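Local coordinates for farnesyl pyrophosphate synthase (Pseudomonas aeruginosa, PDB 4UMJ), which catalyses the condensation of geranyl diphosphate with isopentenyl diphosphate, yielding farnesyl diphosphate, a C15 precursor of isoprenoids, at residues B[76-81]-B[115-120]; B[81-86]-B[109-114]. All blocks are in the same frame, centred on the assembly; numbering follows the deposited sequence.

From the N terminus, the chain runs along helix 67-85 through 76-81 and on into 81-86, which share Leu-81. It passes the strands 94-95 and 98-99 and the short helix 101-104, and returns along helix 107-126 through 109-114 and 115-120. Interaction 2 (81-86 with 109-114) closes the shorter loop of 22 intervening residues; interaction 1 (76-81 with 115-120) encloses it with 33, so the two nest without crossing. Together they zip one antiparallel helix pair from the active-site end inward, their centres about 8 Å apart. The join is tight: Tyr-79 CB packs 3.3 Å from Ala-114 O. Both contacts also touch ibandronate and the second subunit.

Interaction 1. Residues B[76-81]-B[115-120]; sequences IHAYSL and DGLQAL. With BFQ (ibandronate), chain N.
The phenol ring of Tyr-79 carries Gln-118 on one face: Gln-118 CB sits 4.1 Å from the Tyr-79 ring centroid, a CH-pi contact displaced toward the rim. Beyond CB the extended Gln-118 chain runs alongside the ring in the same direction, and its amide is turned only 20° from the ring plane. Tyr-79 also meets His-83 edge-to-face. Away from the partner helix, the His-77 ring has Leu-81 CG over one face, toward the rim, and ibandronate C39 at its edge, near the ring plane. With chi1 at 114°, Tyr-79 is roughly midway between two staggered settings, a probably strained rotation that lays the ring beside the glutamine. Water 1 donates to Gln-118 OE1 at 2.8 Å; its link to Tyr-79 OH is doubtful because the separation is unusually short. Gln-118 NE2 donates a hydrogen bond to the backbone oxygen of Asp-115 of the second subunit. Apolar atoms complete the seam: Ile-76 CD1 reaches Gln-118 CG at 3.9 Å, Tyr-79 CB meets Leu-117 CB at 4.0 Å, and Ala-78 CB lies 4.3 Å from Leu-117 CD1. Ser-80 CB touches ibandronate C32 at 3.5 Å, while Ser-80 OG donates a hydrogen bond to His-77 O at 2.7 Å, sharing that oxygen with Leu-81 N. The two segments, at 164°, form an antiparallel helix pair of the all-alpha isoprenoid synthase fold, with one flank on the inhibitor site and another at the dimer interface.

Interaction 2. Residues B[81-86]-B[109-114]; sequences LVHDDL and TAILAA. With MG (magnesium ion), chain L; MG (magnesium ion), chain M; BFQ (ibandronate), chain N.
His-83, Ile-111 and Val-82 carry this contact, where the first aspartate-rich motif of the polyprenyl synthetases begins, with Asp-84 and Asp-85, at the C-terminal end of helix 67-85. The helical segments run at 152° to each other. His-83 NE2 donates to Ile-111 O at 3.1 Å in a nearly straight bond (166°), which lies in both the ring plane and the carbonyl plane and uses a lone pair of the oxygen. Its ND1 is hydrogen-bonded to Asp-115 OD2 of the second subunit, so the imidazole is held at both nitrogens and its rotation fixed. Ala-114 CB packs obliquely against the same ring, 3.3 Å from His-83 NE2. The Ile-111 side chain is crossed at about a right angle by Leu-86, whose CD1 meets Ile-111 CG1 at 3.8 Å. Val-82 turns CG1 anti to its backbone nitrogen (chi1 171°), which brings it 3.2 Å from Ala-110 O, while Val-82 CB meets Ala-114 CB at 3.8 Å. On the other flank of the helix, Asp-84 bridges two magnesium ions: OD1 binds the one in chain L, OD2 the one in chain M at 2.1 Å, and ibandronate O5 joins both.

Interaction 1. Residues B[76-81]-B[115-120]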
loop_
_atom_site.group_PDB
_atom_site.type_symbol
_atom_site.label_atom_id
_atom_site.label_comp_id
_atom_site.label_asym_id
_atom_site.label_seq_id
_atom_site.Cartn_x
_atom_site.Cartn_y
_atom_site.Cartn_z
ATOM N N ILE B 76 -5.431 -6.919 1.690
ATOM C CA ILE B 76 -5.752 -5.686 2.406
ATOM C C ILE B 76 -6.456 -5.947 3.707
ATOM O O ILE B 76 -6.037 -5.445 4.779
ATOM C CB ILE B 76 -6.594 -4.691 1.555
ATOM C CG1 ILE B 76 -5.806 -4.185 0.322
ATOM C CG2 ILE B 76 -7.111 -3.490 2.410
ATOM C CD1 ILE B 76 -4.549 -3.405 0.646
ATOM N N HIS B 77 -7.452 -6.819 3.668
ATOM C CA HIS B 77 -8.118 -7.253 4.912
ATOM C C HIS B 77 -7.124 -7.740 5.966
ATOM O O HIS B 77 -7.131 -7.317 7.141
ATOM C CB HIS B 77 -9.216 -8.251 4.605
ATOM C CG HIS B 77 -9.969 -8.705 5.814
ATOM N ND1 HIS B 77 -10.620 -7.833 6.659
ATOM C CD2 HIS B 77 -10.171 -9.943 6.324
ATOM C CE1 HIS B 77 -11.204 -8.510 7.625
ATOM N NE2 HIS B 77 -10.901 -9.783 7.478
ATOM N N ALA B 78 -6.257 -8.669 5.554
ATOM C CA ALA B 78 -5.323 -9.265 6.481
ATOM C C ALA B 78 -4.381 -8.276 7.091
ATOM O O ALA B 78 -4.122 -8.335 8.307
ATOM C CB ALA B 78 -4.515 -10.357 5.781
ATOM N N TYR B 79 -3.860 -7.360 6.273
ATOM C CA TYR B 79 -2.912 -6.372 6.799
ATOM C C TYR B 79 -3.639 -5.520 7.804
ATOM O O TYR B 79 -3.073 -5.139 8.828
ATOM C CB TYR B 79 -2.270 -5.514 5.652
ATOM C CG TYR B 79 -2.628 -4.057 5.639
ATOM C CD1 TYR B 79 -2.133 -3.204 6.587
ATOM C CD2 TYR B 79 -3.445 -3.523 4.656
ATOM C CE1 TYR B 79 -2.462 -1.845 6.592
ATOM C CE2 TYR B 79 -3.770 -2.183 4.636
ATOM C CZ TYR B 79 -3.306 -1.348 5.653
ATOM O OH TYR B 79 -3.600 -0.002 5.715
ATOM N N SER B 80 -4.865 -5.139 7.492
ATOM C CA SER B 80 -5.658 -4.315 8.414
ATOM C C SER B 80 -5.813 -4.911 9.821
ATOM O O SER B 80 -5.808 -4.174 10.796
ATOM C CB SER B 80 -7.001 -3.905 7.784
ATOM O OG SER B 80 -7.989 -4.916 7.930
ATOM N N LEU B 81 -5.971 -6.226 9.890
ATOM C CA LEU B 81 -6.173 -6.953 11.139
ATOM C C LEU B 81 -4.901 -6.919 11.940
ATOM O O LEU B 81 -4.963 -6.647 13.110
ATOM C CB LEU B 81 -6.623 -8.378 10.910
ATOM C CG LEU B 81 -7.948 -8.604 10.159
ATOM C CD1 LEU B 81 -8.303 -10.060 10.142
ATOM C CD2 LEU B 81 -9.114 -7.767 10.646
ATOM N N ASP B 115 2.718 -4.152 6.363
ATOM C CA ASP B 115 3.068 -3.135 5.396
ATOM C C ASP B 115 3.371 -3.777 4.018
ATOM O O ASP B 115 2.963 -3.286 2.994
ATOM C CB ASP B 115 4.305 -2.374 5.866
ATOM C CG ASP B 115 4.064 -1.386 6.959
ATOM O OD1 ASP B 115 2.882 -0.917 7.134
ATOM O OD2 ASP B 115 5.112 -0.920 7.575
ATOM N N GLY B 116 4.069 -4.920 4.057
ATOM C CA GLY B 116 4.422 -5.681 2.874
ATOM C C GLY B 116 3.239 -6.395 2.261
ATOM O O GLY B 116 3.188 -6.553 1.058
ATOM N N LEU B 117 2.267 -6.806 3.076
ATOM C CA LEU B 117 1.032 -7.333 2.504
ATOM C C LEU B 117 0.228 -6.274 1.751
ATOM O O LEU B 117 -0.409 -6.586 0.756
ATOM C CB LEU B 117 0.119 -7.932 3.610
ATOM C CG LEU B 117 0.620 -9.146 4.373
ATOM C CD1 LEU B 117 -0.277 -9.464 5.566
ATOM C CD2 LEU B 117 0.725 -10.386 3.461
ATOM N N GLN B 118 0.239 -5.021 2.210
ATOM C CA GLN B 118 -0.464 -3.967 1.497
ATOM C C GLN B 118 0.212 -3.749 0.128
ATOM O O GLN B 118 -0.469 -3.693 -0.895
ATOM C CB GLN B 118 -0.555 -2.657 2.298
ATOM C CG GLN B 118 -1.190 -1.546 1.469
ATOM C CD GLN B 118 -1.675 -0.275 2.174
ATOM O OE1 GLN B 118 -2.563 0.380 1.636
ATOM N NE2 GLN B 118 -1.094 0.102 3.269
ATOM N N ALA B 119 1.530 -3.605 0.121
ATOM C CA ALA B 119 2.298 -3.552 -1.113
ATOM C C ALA B 119 1.896 -4.689 -2.042
ATOM O O ALA B 119 1.614 -4.487 -3.219
ATOM C CB ALA B 119 3.776 -3.592 -0.812
ATOM N N LEU B 120 1.858 -5.886 -1.507
ATOM C CA LEU B 120 1.611 -7.082 -2.294
ATOM C C LEU B 120 0.239 -7.084 -2.908
ATOM O O LEU B 120 0.066 -7.563 -4.047
ATOM C CB LEU B 120 1.833 -8.319 -1.462
ATOM C CG LEU B 120 1.658 -9.698 -2.103
ATOM C CD1 LEU B 120 2.642 -9.848 -3.311
ATOM C CD2 LEU B 120 1.852 -10.771 -1.063
HETATM P P1 BFQ N . -12.590 -4.121 14.839
HETATM O O2 BFQ N . -13.675 -4.303 15.864
HETATM O O3 BFQ N . -12.934 -2.903 14.093
HETATM O O5 BFQ N . -11.417 -3.763 15.708
HETATM C C7 BFQ N . -12.344 -5.561 13.712
HETATM P P8 BFQ N . -12.007 -6.928 14.841
HETATM O O9 BFQ N . -10.860 -6.525 15.742
HETATM O O10 BFQ N . -11.708 -8.108 14.046
HETATM O O12 BFQ N . -13.203 -7.260 15.663
HETATM O O14 BFQ N . -13.455 -5.981 12.938
HETATM C C16 BFQ N . -11.124 -5.523 12.755
HETATM C C19 BFQ N . -10.885 -4.183 12.100
HETATM N N22 BFQ N . -11.276 -3.972 10.690
HETATM C C23 BFQ N . -11.730 -2.589 10.521
HETATM C C26 BFQ N . -10.689 -1.715 9.817
HETATM C C29 BFQ N . -9.294 -2.181 10.118
HETATM C C32 BFQ N . -8.321 -1.145 9.548
HETATM C C35 BFQ N . -6.977 -1.221 10.314
HETATM C C39 BFQ N . -12.197 -4.909 10.054
HETATM O O HOH W 1 -4.324 1.066 3.642
#

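Interaction 2. Residues B[81-86]-B[109-114]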
loop_
_atom_site.group_PDB
_atom_site.type_symbol
_atom_site.label_atom_id
_atom_site.label_comp_id
_atom_site.label_asym_id
_atom_site.label_seq_id
_atom_site.Cartn_x
_atom_site.Cartn_y
_atom_site.Cartn_z
ATOM N N LEU B 81 -5.971 -6.226 9.890
ATOM C CA LEU B 81 -6.173 -6.953 11.139
ATOM C C LEU B 81 -4.901 -6.919 11.940
ATOM O O LEU B 81 -4.963 -6.647 13.110
ATOM C CB LEU B 81 -6.623 -8.378 10.910
ATOM C CG LEU B 81 -7.948 -8.604 10.159
ATOM C CD1 LEU B 81 -8.303 -10.060 10.142
ATOM C CD2 LEU B 81 -9.114 -7.767 10.646
ATOM N N VAL B 82 -3.753 -7.058 11.264
ATOM C CA VAL B 82 -2.494 -7.064 11.969
ATOM C C VAL B 82 -2.248 -5.717 12.605
ATOM O O VAL B 82 -1.897 -5.672 13.815
ATOM C CB VAL B 82 -1.289 -7.382 11.050
ATOM C CG1 VAL B 82 0.021 -7.159 11.777
ATOM C CG2 VAL B 82 -1.413 -8.780 10.514
ATOM N N HIS B 83 -2.469 -4.624 11.857
ATOM C CA HIS B 83 -2.354 -3.298 12.465
ATOM C C HIS B 83 -3.381 -2.973 13.578
ATOM O O HIS B 83 -3.021 -2.388 14.599
ATOM C CB HIS B 83 -2.290 -2.185 11.398
ATOM C CG HIS B 83 -0.994 -2.187 10.663
ATOM N ND1 HIS B 83 -0.608 -1.178 9.823
ATOM C CD2 HIS B 83 0.048 -3.065 10.719
ATOM C CE1 HIS B 83 0.597 -1.433 9.361
ATOM N NE2 HIS B 83 0.995 -2.602 9.836
ATOM N N ASP B 84 -4.625 -3.327 13.339
ATOM C CA ASP B 84 -5.705 -3.179 14.312
ATOM C C ASP B 84 -5.388 -3.864 15.657
ATOM O O ASP B 84 -5.786 -3.360 16.674
ATOM C CB ASP B 84 -6.981 -3.721 13.679
ATOM C CG ASP B 84 -8.184 -3.570 14.563
ATOM O OD1 ASP B 84 -8.758 -2.476 14.671
ATOM O OD2 ASP B 84 -8.568 -4.620 15.091
ATOM N N ASP B 85 -4.691 -5.013 15.637
ATOM C CA ASP B 85 -4.395 -5.794 16.854
ATOM C C ASP B 85 -3.271 -5.215 17.682
ATOM O O ASP B 85 -3.124 -5.568 18.885
ATOM C CB ASP B 85 -4.057 -7.236 16.509
ATOM C CG ASP B 85 -5.267 -8.060 16.124
ATOM O OD1 ASP B 85 -6.396 -7.739 16.591
ATOM O OD2 ASP B 85 -5.079 -9.010 15.324
ATOM N N LEU B 86 -2.476 -4.299 17.086
ATOM C CA LEU B 86 -1.274 -3.770 17.742
ATOM C C LEU B 86 -1.550 -3.058 19.070
ATOM O O LEU B 86 -2.638 -2.530 19.255
ATOM C CB LEU B 86 -0.543 -2.793 16.835
ATOM C CG LEU B 86 0.032 -3.275 15.528
ATOM C CD1 LEU B 86 0.427 -2.115 14.633
ATOM C CD2 LEU B 86 1.197 -4.220 15.748
ATOM N N THR B 109 8.022 -6.700 13.594
ATOM C CA THR B 109 7.840 -7.654 12.528
ATOM C C THR B 109 6.408 -7.692 12.031
ATOM O O THR B 109 6.122 -7.859 10.841
ATOM C CB THR B 109 8.311 -9.058 12.977
ATOM O OG1 THR B 109 9.677 -9.002 13.390
ATOM C CG2 THR B 109 8.130 -10.073 11.872
ATOM N N ALA B 110 5.473 -7.563 12.968
ATOM C CA ALA B 110 4.085 -7.514 12.590
ATOM C C ALA B 110 3.755 -6.277 11.802
ATOM O O ALA B 110 3.018 -6.363 10.816
ATOM C CB ALA B 110 3.204 -7.591 13.821
ATOM N N ILE B 111 4.255 -5.118 12.235
ATOM C CA ILE B 111 4.018 -3.871 11.491
ATOM C C ILE B 111 4.513 -3.995 10.046
ATOM O O ILE B 111 3.828 -3.601 9.095
ATOM C CB ILE B 111 4.722 -2.672 12.180
ATOM C CG1 ILE B 111 4.065 -2.348 13.516
ATOM C CG2 ILE B 111 4.716 -1.427 11.282
ATOM C CD1 ILE B 111 4.873 -1.490 14.449
ATOM N N LEU B 112 5.731 -4.496 9.890
ATOM C CA LEU B 112 6.366 -4.661 8.598
ATOM C C LEU B 112 5.700 -5.713 7.721
ATOM O O LEU B 112 5.474 -5.469 6.566
ATOM C CB LEU B 112 7.836 -5.097 8.759
ATOM C CG LEU B 112 8.704 -4.049 9.485
ATOM C CD1 LEU B 112 10.103 -4.567 9.769
ATOM C CD2 LEU B 112 8.721 -2.732 8.734
ATOM N N ALA B 113 5.364 -6.853 8.314
ATOM C CA ALA B 113 4.739 -7.899 7.552
ATOM C C ALA B 113 3.497 -7.344 6.959
ATOM O O ALA B 113 3.211 -7.553 5.806
ATOM C CB ALA B 113 4.487 -9.128 8.406
ATOM N N ALA B 114 2.747 -6.602 7.736
ATOM C CA ALA B 114 1.508 -6.065 7.222
ATOM C C ALA B 114 1.703 -4.983 6.167
ATOM O O ALA B 114 0.914 -4.886 5.245
ATOM C CB ALA B 114 0.648 -5.578 8.352
HETATM MG MG MG L . -10.337 -2.197 16.109
HETATM MG MG MG M . -9.922 -5.110 16.678
HETATM P P1 BFQ N . -12.590 -4.121 14.839
HETATM O O2 BFQ N . -13.675 -4.303 15.864
HETATM O O3 BFQ N . -12.934 -2.903 14.093
HETATM O O5 BFQ N . -11.417 -3.763 15.708
HETATM C C7 BFQ N . -12.344 -5.561 13.712
HETATM P P8 BFQ N . -12.007 -6.928 14.841
HETATM O O9 BFQ N . -10.860 -6.525 15.742
HETATM O O10 BFQ N . -11.708 -8.108 14.046
HETATM O O12 BFQ N . -13.203 -7.260 15.663
HETATM O O14 BFQ N . -13.455 -5.981 12.938
HETATM C C16 BFQ N . -11.124 -5.523 12.755
HETATM C C19 BFQ N . -10.885 -4.183 12.100
HETATM N N22 BFQ N . -11.276 -3.972 10.690
HETATM C C23 BFQ N . -11.730 -2.589 10.521
HETATM C C26 BFQ N . -10.689 -1.715 9.817
HETATM C C29 BFQ N . -9.294 -2.181 10.118
HETATM C C32 BFQ N . -8.321 -1.145 9.548
HETATM C C35 BFQ N . -6.977 -1.221 10.314
HETATM C C39 BFQ N . -12.197 -4.909 10.054
HETATM O O HOH W 2 -8.506 -6.154 17.672
HETATM O O HOH W 3 -9.404 -0.595 16.429
HETATM O O HOH W 4 -11.830 -1.391 17.536
HETATM O O HOH W 5 -11.181 -1.124 14.568
HETATM O O HOH W 6 -11.305 -5.295 18.274
#